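D-mannonate dehydratase (Streptococcus suis, PDB 3BDK) probably catalyses the dehydration of D-mannonate to 2-dehydro-3-deoxy-D-gluconate, with ferrous iron or manganese as cofactor. Local coordinates at residues Gly58-Leu63 with Tyr106-Arg111; Phe149-Leu154 with Pro223-Phe228; Thr208-Gly213 with Tyr247-Asn252. All blocks are in the same frame, centred on the assembly; numbering follows the deposited sequence.

Interaction 1 (Gly58-Leu63 with Tyr106-Arg111); sequences GQAWPL and YKTSIR
W61 meets S109 with the root of its side chain, not with the far end of its indole. The hydroxyl of S109 comes in beside the first carbon of that side chain. S109 OG lies 3.2 Å from W61 CB and 3.4 Å from W61 CG. The indole ring then leads away from the helix and packs on A51, V52 and V55. S109 OG also takes the backbone N-H of W61 in a weak bond. The W61 N to S109 OG distance is 3.3 Å, and the N-H...O angle is only 133°. The first torsion of S109 explains the placing of its hydroxyl. At -65° it sets OG beside the serine's own backbone N, and OG also bonds to N105 O one turn back in the same helix. The hydroxyl therefore links the helix backbone to the loop backbone.

A60 lies alongside T108. A60 CB is 3.6 Å from T108 OG1, a contact of a methyl with a hydroxyl. T108 OG1 has a weak bond of its own, again to N105 O. The Y106 side chain starts away from the loop. Its hydroxyl bonds to I86 O and its ring meets F201 edge-to-face.

The contact joins the loop between strand 47-50 and helix 63-74 to helix 99-114, on the outside of the TIM barrel. P62 of the loop is at the N-cap position of helix 63-74. W61 O bonds to N112 ND2, further along helix 99-114. The backbone N-H and C=O of W61 are thus met by S109 and N112. The chemistry implies a light hold between the two segments themselves: their one direct bond is weak, and the rest is contact without a bond.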
loop_
_atom_site.group_PDB
_atom_site.type_symbol
_atom_site.label_atom_id
_atom_site.label_comp_id
_atom_site.label_asym_id
_atom_site.label_seq_id
_atom_site.Cartn_x
_atom_site.Cartn_y
_atom_site.Cartn_z
ATOM N N GLY A 58 34.472 13.054 -4.147
ATOM C CA GLY A 58 35.347 13.263 -3.005
ATOM C C GLY A 58 35.235 14.657 -2.418
ATOM O O GLY A 58 35.286 14.822 -1.194
ATOM N N GLN A 59 35.067 15.648 -3.297
ATOM C CA GLN A 59 35.064 17.067 -2.927
ATOM C C GLN A 59 33.942 17.452 -1.966
ATOM O O GLN A 59 32.931 16.764 -1.877
ATOM C CB GLN A 59 35.045 17.935 -4.186
ATOM C CG GLN A 59 36.410 18.027 -4.883
ATOM C CD GLN A 59 36.320 17.979 -6.414
ATOM O OE1 GLN A 59 35.424 18.572 -7.022
ATOM N NE2 GLN A 59 37.258 17.271 -7.038
ATOM N N ALA A 60 34.145 18.550 -1.245
ATOM C CA ALA A 60 33.281 18.958 -0.136
ATOM C C ALA A 60 31.857 19.319 -0.550
ATOM O O ALA A 60 31.624 19.782 -1.660
ATOM C CB ALA A 60 33.915 20.116 0.612
ATOM N N TRP A 61 30.912 19.106 0.361
ATOM C CA TRP A 61 29.502 19.426 0.119
ATOM C C TRP A 61 29.148 20.799 0.714
ATOM O O TRP A 61 29.078 20.941 1.935
ATOM C CB TRP A 61 28.600 18.329 0.705
ATOM C CG TRP A 61 28.411 17.107 -0.179
ATOM C CD1 TRP A 61 29.301 16.594 -1.090
ATOM C CD2 TRP A 61 27.271 16.238 -0.205
ATOM N NE1 TRP A 61 28.774 15.473 -1.695
ATOM C CE2 TRP A 61 27.531 15.231 -1.171
ATOM C CE3 TRP A 61 26.049 16.214 0.486
ATOM C CZ2 TRP A 61 26.613 14.215 -1.461
ATOM C CZ3 TRP A 61 25.134 15.202 0.195
ATOM C CH2 TRP A 61 25.424 14.216 -0.770
ATOM N N PRO A 62 28.928 21.810 -0.155
ATOM C CA PRO A 62 28.636 23.179 0.282
ATOM C C PRO A 62 27.231 23.305 0.848
ATOM O O PRO A 62 26.308 22.662 0.344
ATOM C CB PRO A 62 28.732 23.995 -1.019
ATOM C CG PRO A 62 29.313 23.076 -2.054
ATOM C CD PRO A 62 28.938 21.705 -1.627
ATOM N N LEU A 63 27.067 24.138 1.872
ATOM C CA LEU A 63 25.745 24.408 2.444
ATOM C C LEU A 63 24.740 24.916 1.386
ATOM O O LEU A 63 23.581 24.492 1.373
ATOM C CB LEU A 63 25.846 25.400 3.605
ATOM C CG LEU A 63 25.123 25.067 4.916
ATOM C CD1 LEU A 63 24.825 26.340 5.702
ATOM C CD2 LEU A 63 23.849 24.277 4.713
ATOM N N TYR A 106 35.034 15.203 3.181
ATOM C CA TYR A 106 33.949 14.430 3.793
ATOM C C TYR A 106 33.611 14.960 5.200
ATOM O O TYR A 106 32.440 14.971 5.585
ATOM C CB TYR A 106 34.307 12.930 3.829
ATOM C CG TYR A 106 33.108 11.997 3.848
ATOM C CD1 TYR A 106 32.446 11.706 5.040
ATOM C CD2 TYR A 106 32.638 11.402 2.675
ATOM C CE1 TYR A 106 31.345 10.863 5.069
ATOM C CE2 TYR A 106 31.521 10.543 2.693
ATOM C CZ TYR A 106 30.878 10.285 3.899
ATOM O OH TYR A 106 29.777 9.446 3.960
ATOM N N LYS A 107 34.632 15.408 5.946
ATOM C CA LYS A 107 34.454 16.044 7.258
ATOM C C LYS A 107 33.409 17.173 7.204
ATOM O O LYS A 107 32.450 17.175 7.975
ATOM C CB LYS A 107 35.781 16.613 7.785
ATOM C CG LYS A 107 36.913 15.608 8.049
ATOM C CD LYS A 107 37.183 15.333 9.551
ATOM C CE LYS A 107 38.024 16.423 10.250
ATOM N NZ LYS A 107 39.389 16.641 9.699
ATOM N N THR A 108 33.585 18.126 6.294
ATOM C CA THR A 108 32.678 19.282 6.238
ATOM C C THR A 108 31.256 18.939 5.768
ATOM O O THR A 108 30.274 19.524 6.245
ATOM C CB THR A 108 33.245 20.452 5.401
ATOM O OG1 THR A 108 33.930 19.942 4.251
ATOM C CG2 THR A 108 34.201 21.299 6.245
ATOM N N SER A 109 31.150 17.995 4.837
ATOM C CA SER A 109 29.849 17.451 4.456
ATOM C C SER A 109 29.036 17.127 5.699
ATOM O O SER A 109 27.851 17.469 5.776
ATOM C CB SER A 109 30.008 16.208 3.603
ATOM O OG SER A 109 30.613 16.542 2.375
ATOM N N ILE A 110 29.680 16.502 6.683
ATOM C CA ILE A 110 28.981 16.124 7.900
ATOM C C ILE A 110 28.555 17.376 8.641
ATOM O O ILE A 110 27.485 17.396 9.240
ATOM C CB ILE A 110 29.824 15.257 8.875
ATOM C CG1 ILE A 110 30.742 14.261 8.145
ATOM C CG2 ILE A 110 28.912 14.574 9.893
ATOM C CD1 ILE A 110 30.045 13.108 7.463
ATOM N N ARG A 111 29.401 18.406 8.615
ATOM C CA ARG A 111 29.121 19.638 9.362
ATOM C C ARG A 111 28.053 20.491 8.661
ATOM O O ARG A 111 27.045 20.843 9.271
ATOM C CB ARG A 111 30.409 20.436 9.644
ATOM C CG ARG A 111 31.152 20.032 10.945
ATOM C CD ARG A 111 32.439 20.886 11.184
ATOM N NE ARG A 111 33.403 20.759 10.084
ATOM C CZ ARG A 111 34.547 20.081 10.154
ATOM N NH1 ARG A 111 35.338 20.019 9.086
ATOM N NH2 ARG A 111 34.907 19.474 11.287
#

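Interaction 2 (Phe149-Leu154 with Pro223-Phe228); sequences FLKSDL and PPYGIF
Y225 is met by both F149 and K151. P223, two residues earlier, follows a cis peptide bond and sets its CB over one face of the Y225 ring, toward the rim. K151 comes to the other face. Its NZ stands 4.9 Å from the Y225 ring centroid, 25° off the normal, a cation-pi contact. The lysine chain is extended beyond CG, and CE passes 3.6 Å from Y225 OH. NZ also bonds to A294 O, which helps to fix its place. F149 arrives at the edge of the tyrosine ring, near its plane, with CE2 3.4 Å from Y225 OH. The F149 chi1 of 178° sets CG opposite the backbone N, and the side chain meets Y225 from the opposite direction. The F149 ring also meets that of F297 of strand 296-299, planes about 20° apart.

The fold here is a xylose isomerase-like TIM barrel. Residues 223-228 follow barrel strand 215-218 and come just after the pocket residues H219 and D222. Strand 145-150 belongs to a small antiparallel sheet beside the barrel. The F149 side chain is about 10 Å from the bound D-mannose.

I227 comes next and touches the far end of the same phenylalanine, with CG2 3.8 Å from F149 CZ. F228 closes the segment. Its CZ is 4.1 Å from L154 CG, and its CE1 is 3.8 Å from L154 O. F228 O bonds to R186 NE.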
loop_
_atom_site.group_PDB
_atom_site.type_symbol
_atom_site.label_atom_id
_atom_site.label_comp_id
_atom_site.label_asym_id
_atom_site.label_seq_id
_atom_site.Cartn_x
_atom_site.Cartn_y
_atom_site.Cartn_z
ATOM N N PHE A 149 19.400 -10.648 -9.096
ATOM C CA PHE A 149 20.768 -11.106 -9.192
ATOM C C PHE A 149 20.734 -12.622 -9.297
ATOM O O PHE A 149 20.446 -13.306 -8.316
ATOM C CB PHE A 149 21.527 -10.699 -7.932
ATOM C CG PHE A 149 22.951 -11.158 -7.902
ATOM C CD1 PHE A 149 23.950 -10.412 -8.527
ATOM C CD2 PHE A 149 23.306 -12.325 -7.243
ATOM C CE1 PHE A 149 25.272 -10.824 -8.497
ATOM C CE2 PHE A 149 24.628 -12.753 -7.218
ATOM C CZ PHE A 149 25.614 -11.997 -7.845
ATOM N N LEU A 150 21.022 -13.152 -10.478
ATOM C CA LEU A 150 21.070 -14.596 -10.654
ATOM C C LEU A 150 22.508 -15.023 -10.876
ATOM O O LEU A 150 23.101 -14.767 -11.934
ATOM C CB LEU A 150 20.194 -15.048 -11.823
ATOM C CG LEU A 150 18.667 -15.095 -11.735
ATOM C CD1 LEU A 150 18.073 -13.737 -11.416
ATOM C CD2 LEU A 150 18.052 -15.629 -13.055
ATOM N N LYS A 151 23.064 -15.679 -9.869
ATOM C CA LYS A 151 24.462 -16.072 -9.882
ATOM C C LYS A 151 24.897 -16.663 -11.224
ATOM O O LYS A 151 25.755 -16.099 -11.906
ATOM C CB LYS A 151 24.752 -17.041 -8.745
ATOM C CG LYS A 151 24.987 -16.364 -7.420
ATOM C CD LYS A 151 25.226 -17.386 -6.345
ATOM C CE LYS A 151 25.073 -16.792 -4.981
ATOM N NZ LYS A 151 25.232 -17.865 -3.990
ATOM N N SER A 152 24.281 -17.769 -11.618
ATOM C CA SER A 152 24.774 -18.524 -12.758
ATOM C C SER A 152 24.875 -17.678 -14.017
ATOM O O SER A 152 25.658 -17.984 -14.906
ATOM C CB SER A 152 23.939 -19.780 -12.994
ATOM O OG SER A 152 24.032 -20.637 -11.868
ATOM N N ASP A 153 24.125 -16.592 -14.075
ATOM C CA ASP A 153 24.133 -15.758 -15.257
ATOM C C ASP A 153 25.281 -14.760 -15.198
ATOM O O ASP A 153 25.702 -14.214 -16.225
ATOM C CB ASP A 153 22.776 -15.058 -15.427
ATOM C CG ASP A 153 21.617 -16.053 -15.638
ATOM O OD1 ASP A 153 21.604 -17.151 -15.016
ATOM O OD2 ASP A 153 20.705 -15.728 -16.428
ATOM N N LEU A 154 25.791 -14.526 -13.997
ATOM C CA LEU A 154 26.965 -13.683 -13.830
ATOM C C LEU A 154 28.270 -14.473 -13.696
ATOM O O LEU A 154 29.314 -13.903 -13.403
ATOM C CB LEU A 154 26.766 -12.703 -12.672
ATOM C CG LEU A 154 26.526 -11.228 -13.052
ATOM C CD1 LEU A 154 25.985 -11.032 -14.492
ATOM C CD2 LEU A 154 25.658 -10.499 -12.027
ATOM N N PRO A 223 25.021 -7.369 -3.195
ATOM C CA PRO A 223 24.636 -8.316 -2.145
ATOM C C PRO A 223 25.755 -8.521 -1.129
ATOM O O PRO A 223 26.830 -7.939 -1.271
ATOM C CB PRO A 223 24.388 -9.610 -2.922
ATOM C CG PRO A 223 25.266 -9.498 -4.117
ATOM C CD PRO A 223 25.282 -8.041 -4.480
ATOM N N PRO A 224 25.498 -9.341 -0.115
ATOM C CA PRO A 224 26.360 -9.396 1.069
ATOM C C PRO A 224 27.345 -10.559 0.998
ATOM O O PRO A 224 27.575 -11.234 2.002
ATOM C CB PRO A 224 25.366 -9.619 2.210
ATOM C CG PRO A 224 24.225 -10.328 1.573
ATOM C CD PRO A 224 24.120 -9.772 0.181
ATOM N N TYR A 225 27.919 -10.783 -0.179
ATOM C CA TYR A 225 29.024 -11.723 -0.327
ATOM C C TYR A 225 29.921 -11.341 -1.499
ATOM O O TYR A 225 29.551 -10.512 -2.331
ATOM C CB TYR A 225 28.495 -13.148 -0.512
ATOM C CG TYR A 225 27.302 -13.242 -1.436
ATOM C CD1 TYR A 225 27.448 -13.101 -2.809
ATOM C CD2 TYR A 225 26.027 -13.473 -0.933
ATOM C CE1 TYR A 225 26.361 -13.186 -3.657
ATOM C CE2 TYR A 225 24.934 -13.561 -1.774
ATOM C CZ TYR A 225 25.106 -13.416 -3.134
ATOM O OH TYR A 225 24.020 -13.502 -3.974
ATOM N N GLY A 226 31.101 -11.949 -1.558
ATOM C CA GLY A 226 32.080 -11.625 -2.592
ATOM C C GLY A 226 31.526 -11.895 -3.969
ATOM O O GLY A 226 31.001 -12.976 -4.222
ATOM N N ILE A 227 31.596 -10.902 -4.848
ATOM C CA ILE A 227 31.383 -11.117 -6.283
ATOM C C ILE A 227 32.685 -10.852 -7.001
ATOM O O ILE A 227 33.484 -10.034 -6.547
ATOM C CB ILE A 227 30.330 -10.173 -6.899
ATOM C CG1 ILE A 227 30.679 -8.703 -6.595
ATOM C CG2 ILE A 227 28.923 -10.592 -6.472
ATOM C CD1 ILE A 227 29.527 -7.651 -6.778
ATOM N N PHE A 228 32.899 -11.542 -8.120
ATOM C CA PHE A 228 34.004 -11.214 -9.002
ATOM C C PHE A 228 35.325 -11.125 -8.224
ATOM O O PHE A 228 36.180 -10.261 -8.512
ATOM C CB PHE A 228 33.735 -9.857 -9.663
ATOM C CG PHE A 228 32.481 -9.807 -10.474
ATOM C CD1 PHE A 228 32.179 -10.823 -11.382
ATOM C CD2 PHE A 228 31.641 -8.709 -10.384
ATOM C CE1 PHE A 228 31.052 -10.763 -12.160
ATOM C CE2 PHE A 228 30.511 -8.624 -11.157
ATOM C CZ PHE A 228 30.199 -9.645 -12.043
#

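Interaction 3 (Thr208-Gly213 with Tyr247-Asn252); sequences TAEEAG and YDSEHN
E210, near the end of helix 191-210, faces H251 in a type I beta turn, S249 to N252, with their CA atoms 6.4 Å apart. The turn is closed by a bond from N252 N to S249 O.

The E210 side chain carries the contact. Its carboxylate is gripped by two hydroxyl donors, one on each oxygen. Y247 OH gives a bond of 2.7 Å to E210 OE2 and comes from the syn side, 20° out of the carboxylate plane. S249 OG gives another, 2.7 Å to E210 OE1, but it comes from above the carboxylate, 56° out of its plane. The two bonds together limit the rotation of the group. E210 OE2 lies at the edge of the tyrosine ring, near the plane of that ring. The Y247 chi1 of -162° carries the ring out from the loop, so that its hydroxyl meets the glutamate coming from the opposite direction.

Further back along the glutamate, CG lies over one face of H251. E210 CG is 3.6 Å from H251 CG and 4.0 Å from the ring centroid, a CH-pi contact. The far end of the imidazole reaches toward the residue that leaves helical geometry: H251 NE2 is 3.6 Å from G213 O. S249 OG has a second role, as it accepts a weak bond from H251 N. The two donors probably favour a charged carboxylate on E210.

The neighbours place this surface contact on the barrel. Y247 packs on I202, L206 and P207 of helix 191-210. H251 shares a backbone hydrogen bond with M216 of strand 215-218. That strand pairs in parallel with strand 252-257, which follows the turn. T208 and A209, on helix 191-210, also touch helix 99-114.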
loop_
_atom_site.group_PDB
_atom_site.type_symbol
_atom_site.label_atom_id
_atom_site.label_comp_id
_atom_site.label_asym_id
_atom_site.label_seq_id
_atom_site.Cartn_x
_atom_site.Cartn_y
_atom_site.Cartn_z
ATOM N N THR A 208 33.559 14.281 14.473
ATOM C CA THR A 208 33.057 15.280 13.524
ATOM C C THR A 208 31.540 15.208 13.409
ATOM O O THR A 208 30.882 16.229 13.265
ATOM C CB THR A 208 33.680 15.083 12.105
ATOM O OG1 THR A 208 35.110 14.939 12.203
ATOM C CG2 THR A 208 33.345 16.244 11.163
ATOM N N ALA A 209 30.993 13.995 13.490
ATOM C CA ALA A 209 29.557 13.744 13.315
ATOM C C ALA A 209 28.786 13.884 14.605
ATOM O O ALA A 209 27.645 14.325 14.593
ATOM C CB ALA A 209 29.320 12.364 12.713
ATOM N N GLU A 210 29.387 13.493 15.721
ATOM C CA GLU A 210 28.803 13.806 17.020
ATOM C C GLU A 210 28.875 15.322 17.248
ATOM O O GLU A 210 28.037 15.893 17.958
ATOM C CB GLU A 210 29.519 13.061 18.138
ATOM C CG GLU A 210 29.299 11.552 18.131
ATOM C CD GLU A 210 30.359 10.809 18.933
ATOM O OE1 GLU A 210 29.985 10.092 19.897
ATOM O OE2 GLU A 210 31.564 10.962 18.605
ATOM N N GLU A 211 29.862 15.966 16.616
ATOM C CA GLU A 211 30.034 17.420 16.704
ATOM C C GLU A 211 28.948 18.176 15.914
ATOM O O GLU A 211 28.613 19.318 16.250
ATOM C CB GLU A 211 31.510 17.849 16.411
ATOM C CG GLU A 211 31.914 18.595 15.082
ATOM C CD GLU A 211 33.481 18.796 14.924
ATOM O OE1 GLU A 211 33.952 19.285 13.865
ATOM O OE2 GLU A 211 34.246 18.445 15.855
ATOM N N ALA A 212 28.343 17.505 14.928
ATOM C CA ALA A 212 27.293 18.118 14.092
ATOM C C ALA A 212 25.846 17.639 14.373
ATOM O O ALA A 212 24.904 18.062 13.688
ATOM C CB ALA A 212 27.645 17.971 12.591
ATOM N N GLY A 213 25.676 16.771 15.373
ATOM C CA GLY A 213 24.370 16.165 15.687
ATOM C C GLY A 213 23.953 14.984 14.801
ATOM O O GLY A 213 23.086 14.178 15.189
ATOM N N TYR A 247 33.657 1.974 17.100
ATOM C CA TYR A 247 33.381 3.261 17.717
ATOM C C TYR A 247 32.029 3.123 18.404
ATOM O O TYR A 247 31.001 3.531 17.852
ATOM C CB TYR A 247 33.320 4.343 16.645
ATOM C CG TYR A 247 33.474 5.751 17.150
ATOM C CD1 TYR A 247 32.373 6.474 17.607
ATOM C CD2 TYR A 247 34.720 6.378 17.142
ATOM C CE1 TYR A 247 32.516 7.789 18.066
ATOM C CE2 TYR A 247 34.873 7.686 17.601
ATOM C CZ TYR A 247 33.768 8.381 18.063
ATOM O OH TYR A 247 33.925 9.663 18.507
ATOM N N ASP A 248 32.042 2.519 19.595
ATOM C CA ASP A 248 30.824 2.220 20.348
ATOM C C ASP A 248 30.088 3.495 20.770
ATOM O O ASP A 248 30.153 3.933 21.926
ATOM C CB ASP A 248 31.135 1.347 21.563
ATOM C CG ASP A 248 29.882 0.894 22.277
ATOM O OD1 ASP A 248 29.232 -0.049 21.797
ATOM O OD2 ASP A 248 29.527 1.487 23.312
ATOM N N SER A 249 29.385 4.077 19.805
ATOM C CA SER A 249 28.665 5.329 19.992
ATOM C C SER A 249 27.376 5.290 19.185
ATOM O O SER A 249 27.365 4.901 18.010
ATOM C CB SER A 249 29.525 6.509 19.549
ATOM O OG SER A 249 28.756 7.687 19.388
ATOM N N GLU A 250 26.284 5.709 19.816
ATOM C CA GLU A 250 24.971 5.667 19.174
ATOM C C GLU A 250 24.934 6.409 17.823
ATOM O O GLU A 250 24.118 6.095 16.986
ATOM C CB GLU A 250 23.863 6.033 20.188
ATOM C CG GLU A 250 23.356 4.774 21.007
ATOM C CD GLU A 250 23.372 4.864 22.580
ATOM O OE1 GLU A 250 24.360 5.370 23.185
ATOM O OE2 GLU A 250 22.407 4.352 23.217
ATOM N N HIS A 251 25.876 7.323 17.597
ATOM C CA HIS A 251 26.058 8.033 16.303
ATOM C C HIS A 251 26.765 7.223 15.200
ATOM O O HIS A 251 26.864 7.681 14.046
ATOM C CB HIS A 251 26.848 9.325 16.543
ATOM C CG HIS A 251 26.026 10.435 17.121
ATOM N ND1 HIS A 251 25.369 10.328 18.330
ATOM C CD2 HIS A 251 25.745 11.671 16.649
ATOM C CE1 HIS A 251 24.718 11.449 18.574
ATOM N NE2 HIS A 251 24.934 12.282 17.571
ATOM N N ASN A 252 27.286 6.051 15.582
ATOM C CA ASN A 252 27.903 5.065 14.693
ATOM C C ASN A 252 26.921 3.926 14.523
ATOM O O ASN A 252 26.838 3.039 15.376
ATOM C CB ASN A 252 29.195 4.527 15.327
ATOM C CG ASN A 252 29.994 3.623 14.400
ATOM O OD1 ASN A 252 30.205 3.942 13.223
ATOM N ND2 ASN A 252 30.460 2.492 14.935
#

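Interactions 1 and 3 touch; interaction 2 stands apart, its centre about 33 Å from each of theirs. R111 of interaction 1 and E211 of interaction 3 form a salt bridge, NH2 to OE1 at 2.8 Å, and I110 packs on A209. Helix 99-114 thus meets helix 191-210 and the residues just after it. Interactions 1 and 2 are partly buried, while interaction 3 is a surface contact. Their chemistry differs too. Interaction 1 relies on a serine hydroxyl against a loop backbone. Interaction 2 is mainly aromatic and apolar, with one lysine over a ring. Interaction 3 centres on a carboxylate, probably charged, held by two hydroxyls. Interactions 2 and 3 lie on opposite sides of the chain's centre.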